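Local structure of LC-Est1C (Uncultured organism, 3WYD) at residues G122-S125 with I126-H130; V168-E171 with R172-M176; V175-E178 with A179-H183. The protein catalyses the hydrolysis of carboxylic ester bonds as the C-terminal esterase domain of LC-Est1, an alpha/beta hydrolase of metagenomic origin. All coordinates share one frame; numbering follows the deposited sequence.

Contact 1: residues G122-S125 with I126-H130; sequences GTWS and IAMNH
Trp124 and Met128 meet one turn apart on the last two turns of helix 118-129, in a local, largely buried contact within an alpha/beta hydrolase fold. The methyl CE of Met128 lies 4.4 Å from CD1 of the Trp124 indole and approaches the ring obliquely. Met128 starts with CG beside its backbone N (chi1 -69°) and then runs extended. This course takes CG past the Trp124 carbonyl, with Met128 CG 3.2 Å from Trp124 O, and carries the sulfur and methyl back toward the indole. The same carbonyl accepts the backbone bond from Met128 N at 3.0 Å, so one oxygen meets both the main chain and the side chain of Met128. Trp124 NE1 is hydrogen-bonded to Gln157, which probably helps fix the rotation of the indole.

Backbone bonds run from each N-H to the carbonyl four residues earlier. Ile126 N gives a 2.9 Å bond to Gly122 O, and Asn129 N gives a 3.2 Å bond to Ser125 O. The rung from Ala127 N to Thr123 O is weak. Gly122 has no side chain, and Ile126 lays CG1 against the Gly122 carbonyl, 3.2 Å from Gly122 O. Ser125 OG turns back to the carbonyl of Tyr121, where it is hydrogen-bonded. The helix ends at Asn129. His130, the first residue beyond it, gives a weak in-plane bond from its ring ND1 to Ile126 O at 3.3 Å.

The helix is the crossover of the beta-alpha-beta unit between strands 110-116 and 136-140. Thr123 and Ala127 pack on Leu137 of strand 136-140. Ile126 and His130 touch helix 88-103, while Trp124 and Met128 reach Met176 of helix 171-181.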
loop_
_atom_site.group_PDB
_atom_site.type_symbol
_atom_site.label_atom_id
_atom_site.label_comp_id
_atom_site.label_asym_id
_atom_site.label_seq_id
_atom_site.Cartn_x
_atom_site.Cartn_y
_atom_site.Cartn_z
ATOM N N GLY A 122 7.053 -3.282 -2.943
ATOM C CA GLY A 122 8.321 -2.975 -2.312
ATOM C C GLY A 122 9.468 -3.807 -2.821
ATOM O O GLY A 122 10.589 -3.326 -2.956
ATOM N N THR A 123 9.210 -5.092 -3.056
ATOM C CA THR A 123 10.268 -5.959 -3.599
ATOM C C THR A 123 10.835 -5.379 -4.894
ATOM O O THR A 123 12.055 -5.314 -5.075
ATOM C CB THR A 123 9.736 -7.386 -3.848
ATOM O OG1 THR A 123 9.405 -7.995 -2.596
ATOM C CG2 THR A 123 10.758 -8.297 -4.514
ATOM N N TRP A 124 9.955 -5.017 -5.811
ATOM C CA TRP A 124 10.453 -4.430 -7.056
ATOM C C TRP A 124 11.074 -3.056 -6.865
ATOM O O TRP A 124 12.127 -2.785 -7.461
ATOM C CB TRP A 124 9.328 -4.325 -8.088
ATOM C CG TRP A 124 9.262 -5.530 -9.043
ATOM C CD1 TRP A 124 10.318 -6.124 -9.667
ATOM C CD2 TRP A 124 8.087 -6.250 -9.459
ATOM N NE1 TRP A 124 9.872 -7.157 -10.465
ATOM C CE2 TRP A 124 8.497 -7.197 -10.426
ATOM C CE3 TRP A 124 6.717 -6.097 -9.192
ATOM C CZ2 TRP A 124 7.571 -8.016 -11.123
ATOM C CZ3 TRP A 124 5.786 -6.941 -9.831
ATOM C CH2 TRP A 124 6.243 -7.918 -10.773
ATOM N N SER A 125 10.407 -2.180 -6.128
ATOM C CA SER A 125 10.934 -0.797 -6.067
ATOM C C SER A 125 12.260 -0.717 -5.335
ATOM O O SER A 125 13.179 0.032 -5.756
ATOM C CB SER A 125 9.914 0.172 -5.491
ATOM O OG SER A 125 9.595 -0.148 -4.177
ATOM N N ILE A 126 12.411 -1.474 -4.253
ATOM C CA ILE A 126 13.684 -1.469 -3.534
ATOM C C ILE A 126 14.807 -2.034 -4.377
ATOM O O ILE A 126 15.906 -1.515 -4.401
ATOM C CB ILE A 126 13.548 -2.149 -2.177
ATOM C CG1 ILE A 126 12.573 -1.350 -1.318
ATOM C CG2 ILE A 126 14.935 -2.428 -1.520
ATOM C CD1 ILE A 126 12.227 -2.169 -0.013
ATOM N N ALA A 127 14.553 -3.148 -5.058
ATOM C CA ALA A 127 15.563 -3.740 -5.902
ATOM C C ALA A 127 15.959 -2.778 -7.036
ATOM O O ALA A 127 17.122 -2.697 -7.408
ATOM C CB ALA A 127 15.049 -5.079 -6.466
ATOM N N MET A 128 14.990 -2.069 -7.608
ATOM C CA MET A 128 15.369 -1.125 -8.693
ATOM C C MET A 128 16.288 -0.026 -8.204
ATOM O O MET A 128 17.152 0.450 -8.941
ATOM C CB MET A 128 14.149 -0.514 -9.327
ATOM C CG MET A 128 13.322 -1.541 -10.131
ATOM S SD MET A 128 11.786 -0.853 -10.729
ATOM C CE MET A 128 11.188 -2.261 -11.639
ATOM N N ASN A 129 16.091 0.378 -6.968
ATOM C CA ASN A 129 16.987 1.383 -6.374
ATOM C C ASN A 129 18.341 0.887 -5.870
ATOM O O ASN A 129 19.294 1.663 -5.641
ATOM C CB ASN A 129 16.258 2.116 -5.276
ATOM C CG ASN A 129 15.261 3.120 -5.839
ATOM O OD1 ASN A 129 15.434 3.642 -6.950
ATOM N ND2 ASN A 129 14.211 3.381 -5.087
ATOM N N HIS A 130 18.407 -0.421 -5.692
ATOM C CA HIS A 130 19.592 -1.084 -5.172
ATOM C C HIS A 130 19.791 -2.333 -5.969
ATOM O O HIS A 130 19.762 -3.447 -5.432
ATOM C CB HIS A 130 19.406 -1.441 -3.685
ATOM C CG HIS A 130 19.247 -0.245 -2.834
ATOM N ND1 HIS A 130 18.024 0.305 -2.552
ATOM C CD2 HIS A 130 20.171 0.611 -2.344
ATOM C CE1 HIS A 130 18.194 1.420 -1.859
ATOM N NE2 HIS A 130 19.488 1.611 -1.704
#

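Contact 2: residues V168-E171 with R172-M176; sequences VPVE and RSRVM
Pro169 and Arg172 meet where the loop after strand 157-162 enters helix 171-181. The backbone bonds build the first turn. Arg172 N binds Pro169 O at 2.8 Å. Val170 O takes two N-H groups: Arg174 N lies in its carbonyl plane at 3.0 Å, and Ser173 N comes from above that plane through a more bent bond (N-H...O 132°). Val175 N binds Glu171 O and continues the ladder.

Apolar packing falls on the two arginines. Val170 CG1 sits over the centre of the Arg174 guanidinium, 3.6 Å from Arg174 CZ. It is placed there by a chi1 of 71°, which sets CG1 between the backbone N and the carbonyl carbon. Pro169 CG covers one face of the Arg172 guanidinium, offset toward the rim, at 3.8 Å from Arg172 NH2. Val168 CG1 packs against the root of the Arg172 chain, 3.7 Å from Arg172 CB.

Charge plays a looser part. Glu171 OE2 and Arg174 NH1 form a long salt bridge of 3.9 Å, with the oxygen well out of the guanidinium plane, so no N-H points at it. Arg174 is also salt-bridged to Glu191. Arg172 NE is hydrogen-bonded to Gly47 O of the second subunit.

This is a helix start beside a probable catalytic triad that includes Asp165 and His197: Val168 N is hydrogen-bonded to Asp165, and the Val168 side chain touches His197. Such a loop, carrying the acid after a late strand, is familiar in alpha/beta hydrolases.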
loop_
_atom_site.group_PDB
_atom_site.type_symbol
_atom_site.label_atom_id
_atom_site.label_comp_id
_atom_site.label_asym_id
_atom_site.label_seq_id
_atom_site.Cartn_x
_atom_site.Cartn_y
_atom_site.Cartn_z
ATOM N N VAL A 168 -5.250 -5.629 -6.279
ATOM C CA VAL A 168 -4.223 -5.230 -7.259
ATOM C C VAL A 168 -4.532 -6.004 -8.562
ATOM O O VAL A 168 -4.405 -7.220 -8.587
ATOM C CB VAL A 168 -2.789 -5.578 -6.780
ATOM C CG1 VAL A 168 -1.737 -5.199 -7.916
ATOM C CG2 VAL A 168 -2.442 -4.832 -5.452
ATOM N N PRO A 169 -4.965 -5.317 -9.620
ATOM C CA PRO A 169 -5.280 -6.041 -10.868
ATOM C C PRO A 169 -4.097 -6.854 -11.361
ATOM O O PRO A 169 -2.931 -6.436 -11.241
ATOM C CB PRO A 169 -5.598 -4.928 -11.862
ATOM C CG PRO A 169 -6.126 -3.758 -10.950
ATOM C CD PRO A 169 -5.222 -3.864 -9.720
ATOM N N VAL A 170 -4.418 -8.055 -11.834
ATOM C CA VAL A 170 -3.415 -8.949 -12.382
ATOM C C VAL A 170 -2.586 -8.267 -13.483
ATOM O O VAL A 170 -1.379 -8.598 -13.650
ATOM C CB VAL A 170 -4.083 -10.254 -12.858
ATOM C CG1 VAL A 170 -4.961 -10.031 -14.149
ATOM C CG2 VAL A 170 -3.034 -11.339 -13.127
ATOM N N GLU A 171 -3.174 -7.295 -14.182
ATOM C CA GLU A 171 -2.435 -6.533 -15.184
ATOM C C GLU A 171 -1.218 -5.810 -14.610
ATOM O O GLU A 171 -0.207 -5.613 -15.326
ATOM C CB GLU A 171 -3.371 -5.513 -15.856
ATOM C CG GLU A 171 -4.431 -6.186 -16.729
ATOM C CD GLU A 171 -5.731 -6.660 -15.998
ATOM O OE1 GLU A 171 -5.879 -6.584 -14.748
ATOM O OE2 GLU A 171 -6.633 -7.159 -16.732
ATOM N N ARG A 172 -1.197 -5.578 -13.295
ATOM C CA ARG A 172 -0.026 -4.913 -12.679
ATOM C C ARG A 172 1.187 -5.843 -12.673
ATOM O O ARG A 172 2.313 -5.357 -12.889
ATOM C CB ARG A 172 -0.345 -4.405 -11.260
ATOM C CG ARG A 172 -1.496 -3.412 -11.188
ATOM C CD ARG A 172 -1.235 -2.145 -12.048
ATOM N NE ARG A 172 -2.373 -1.248 -11.944
ATOM C CZ ARG A 172 -3.494 -1.385 -12.645
ATOM N NH1 ARG A 172 -3.539 -2.183 -13.710
ATOM N NH2 ARG A 172 -4.552 -0.627 -12.366
ATOM N N SER A 173 0.993 -7.166 -12.557
ATOM C CA SER A 173 2.136 -8.064 -12.699
ATOM C C SER A 173 2.387 -8.323 -14.183
ATOM O O SER A 173 3.543 -8.480 -14.605
ATOM C CB SER A 173 1.914 -9.381 -11.960
ATOM O OG SER A 173 2.243 -9.229 -10.598
ATOM N N ARG A 174 1.322 -8.466 -14.976
ATOM C CA ARG A 174 1.529 -8.834 -16.385
ATOM C C ARG A 174 2.415 -7.810 -17.071
ATOM O O ARG A 174 3.277 -8.185 -17.862
ATOM C CB ARG A 174 0.191 -8.953 -17.100
ATOM C CG ARG A 174 -0.651 -10.116 -16.689
ATOM C CD ARG A 174 -2.019 -10.059 -17.397
ATOM N NE ARG A 174 -2.814 -11.240 -17.106
ATOM C CZ ARG A 174 -4.114 -11.361 -17.383
ATOM N NH1 ARG A 174 -4.768 -10.342 -17.932
ATOM N NH2 ARG A 174 -4.761 -12.450 -17.000
ATOM N N VAL A 175 2.210 -6.526 -16.812
ATOM C CA VAL A 175 2.994 -5.512 -17.520
ATOM C C VAL A 175 4.468 -5.552 -17.113
ATOM O O VAL A 175 5.351 -5.239 -17.916
ATOM C CB VAL A 175 2.421 -4.111 -17.399
ATOM C CG1 VAL A 175 1.033 -4.050 -18.095
ATOM C CG2 VAL A 175 2.371 -3.643 -15.951
ATOM N N MET A 176 4.744 -5.959 -15.870
ATOM C CA MET A 176 6.118 -6.037 -15.404
ATOM C C MET A 176 6.844 -7.234 -16.014
ATOM O O MET A 176 7.950 -7.117 -16.466
ATOM C CB MET A 176 6.132 -6.194 -13.883
ATOM C CG MET A 176 5.517 -5.053 -13.106
ATOM S SD MET A 176 6.388 -3.466 -13.285
ATOM C CE MET A 176 7.577 -3.644 -11.960
#

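Contact 3: residues V175-E178 with A179-H183; sequences VMVE and AAKKH
Val177 and Lys181 lie side by side and point the same way, one turn apart near the end of helix 171-181. CG1 of Val177, anti to the backbone N at chi1 175°, is 4.2 Å from Lys181 CE. The lysine passes the Val177 carbonyl on the way, with Lys181 CG 3.5 Å from Val177 O, and then bends at its last torsion.

Glu178 and Lys182 form a second pair lying side by side. Here two methylene carbons touch, Glu178 CG and Lys182 CE being 4.2 Å apart. The charged ends stay separate: Glu178 OE1 and Lys182 NZ are 5.0 Å apart, so any attraction is probably modest.

The backbone bonds follow. Ala180 N binds Met176 O at 2.9 Å, and Ala179 N binds Val175 O. The bond from Lys182 N to Glu178 O is weak at 3.4 Å.

Val177 and Ala180 pack on Ile187 of strand 187-192, while Glu178 and Lys182 are exposed. The result is an amphipathic helix end, in the crossover of the beta-alpha-beta unit between strands 157-162 and 187-192.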
loop_
_atom_site.group_PDB
_atom_site.type_symbol
_atom_site.label_atom_id
_atom_site.label_comp_id
_atom_site.label_asym_id
_atom_site.label_seq_id
_atom_site.Cartn_x
_atom_site.Cartn_y
_atom_site.Cartn_z
ATOM N N VAL A 175 2.210 -6.526 -16.812
ATOM C CA VAL A 175 2.994 -5.512 -17.520
ATOM C C VAL A 175 4.468 -5.552 -17.113
ATOM O O VAL A 175 5.351 -5.239 -17.916
ATOM C CB VAL A 175 2.421 -4.111 -17.399
ATOM C CG1 VAL A 175 1.033 -4.050 -18.095
ATOM C CG2 VAL A 175 2.371 -3.643 -15.951
ATOM N N MET A 176 4.744 -5.959 -15.870
ATOM C CA MET A 176 6.118 -6.037 -15.404
ATOM C C MET A 176 6.844 -7.234 -16.014
ATOM O O MET A 176 7.950 -7.117 -16.466
ATOM C CB MET A 176 6.132 -6.194 -13.883
ATOM C CG MET A 176 5.517 -5.053 -13.106
ATOM S SD MET A 176 6.388 -3.466 -13.285
ATOM C CE MET A 176 7.577 -3.644 -11.960
ATOM N N VAL A 177 6.152 -8.365 -16.087
ATOM C CA VAL A 177 6.687 -9.568 -16.734
ATOM C C VAL A 177 6.950 -9.272 -18.219
ATOM O O VAL A 177 8.002 -9.661 -18.734
ATOM C CB VAL A 177 5.717 -10.749 -16.577
ATOM C CG1 VAL A 177 6.224 -11.980 -17.355
ATOM C CG2 VAL A 177 5.570 -11.124 -15.115
ATOM N N GLU A 178 6.007 -8.616 -18.898
ATOM C CA GLU A 178 6.181 -8.266 -20.328
ATOM C C GLU A 178 7.425 -7.409 -20.512
ATOM O O GLU A 178 8.274 -7.689 -21.401
ATOM C CB GLU A 178 4.916 -7.542 -20.800
ATOM C CG GLU A 178 4.887 -7.037 -22.203
ATOM C CD GLU A 178 3.509 -6.490 -22.520
ATOM O OE1 GLU A 178 3.122 -5.446 -21.925
ATOM O OE2 GLU A 178 2.747 -7.208 -23.193
ATOM N N ALA A 179 7.597 -6.392 -19.650
ATOM C CA ALA A 179 8.758 -5.532 -19.765
ATOM C C ALA A 179 10.043 -6.312 -19.456
ATOM O O ALA A 179 11.083 -6.133 -20.100
ATOM C CB ALA A 179 8.628 -4.275 -18.826
ATOM N N ALA A 180 10.006 -7.173 -18.459
ATOM C CA ALA A 180 11.194 -7.954 -18.105
ATOM C C ALA A 180 11.731 -8.700 -19.326
ATOM O O ALA A 180 12.957 -8.833 -19.516
ATOM C CB ALA A 180 10.835 -8.952 -16.978
ATOM N N LYS A 181 10.809 -9.340 -20.028
ATOM C CA LYS A 181 11.183 -10.159 -21.182
ATOM C C LYS A 181 11.823 -9.348 -22.312
ATOM O O LYS A 181 12.677 -9.872 -23.064
ATOM C CB LYS A 181 9.975 -10.935 -21.680
ATOM C CG LYS A 181 9.560 -12.038 -20.700
ATOM C CD LYS A 181 8.336 -12.786 -21.223
ATOM C CE LYS A 181 8.127 -14.082 -20.436
ATOM N NZ LYS A 181 8.855 -15.249 -21.061
ATOM N N LYS A 182 11.459 -8.060 -22.400
ATOM C CA LYS A 182 12.055 -7.168 -23.395
ATOM C C LYS A 182 13.504 -6.791 -23.088
ATOM O O LYS A 182 14.180 -6.183 -23.930
ATOM C CB LYS A 182 11.190 -5.917 -23.581
ATOM C CG LYS A 182 9.786 -6.212 -24.058
ATOM C CD LYS A 182 9.006 -4.890 -24.197
ATOM C CE LYS A 182 7.634 -5.193 -24.720
ATOM N NZ LYS A 182 6.845 -3.916 -24.825
ATOM N N HIS A 183 14.019 -7.244 -21.946
ATOM C CA HIS A 183 15.405 -6.991 -21.601
ATOM C C HIS A 183 16.156 -8.274 -21.262
ATOM O O HIS A 183 17.258 -8.211 -20.742
ATOM C CB HIS A 183 15.443 -6.048 -20.385
ATOM C CG HIS A 183 14.969 -4.691 -20.726
ATOM N ND1 HIS A 183 15.696 -3.856 -21.548
ATOM C CD2 HIS A 183 13.757 -4.112 -20.557
ATOM C CE1 HIS A 183 14.965 -2.785 -21.822
ATOM N NE2 HIS A 183 13.803 -2.901 -21.198
#

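From the N terminus, contact 1 comes first and is complete before the others begin. Each contact joins two segments that follow one another directly, so none closes a long loop, and none nests inside or crosses another. Contact 1 occupies the C-terminal end of helix 118-129, which follows the probable nucleophile elbow. Contact 2 leads from the loop after strand 157-162 into helix 171-181. Contact 3 takes over at Val175 and Met176, which both share, and runs through the C-terminal turn of that helix to His183. Met176 also ties the two helices together: its CB lies 3.6 Å from Trp124 CH2, and its CE 3.9 Å from Met128 CE. Both helices pack against strands of the central sheet.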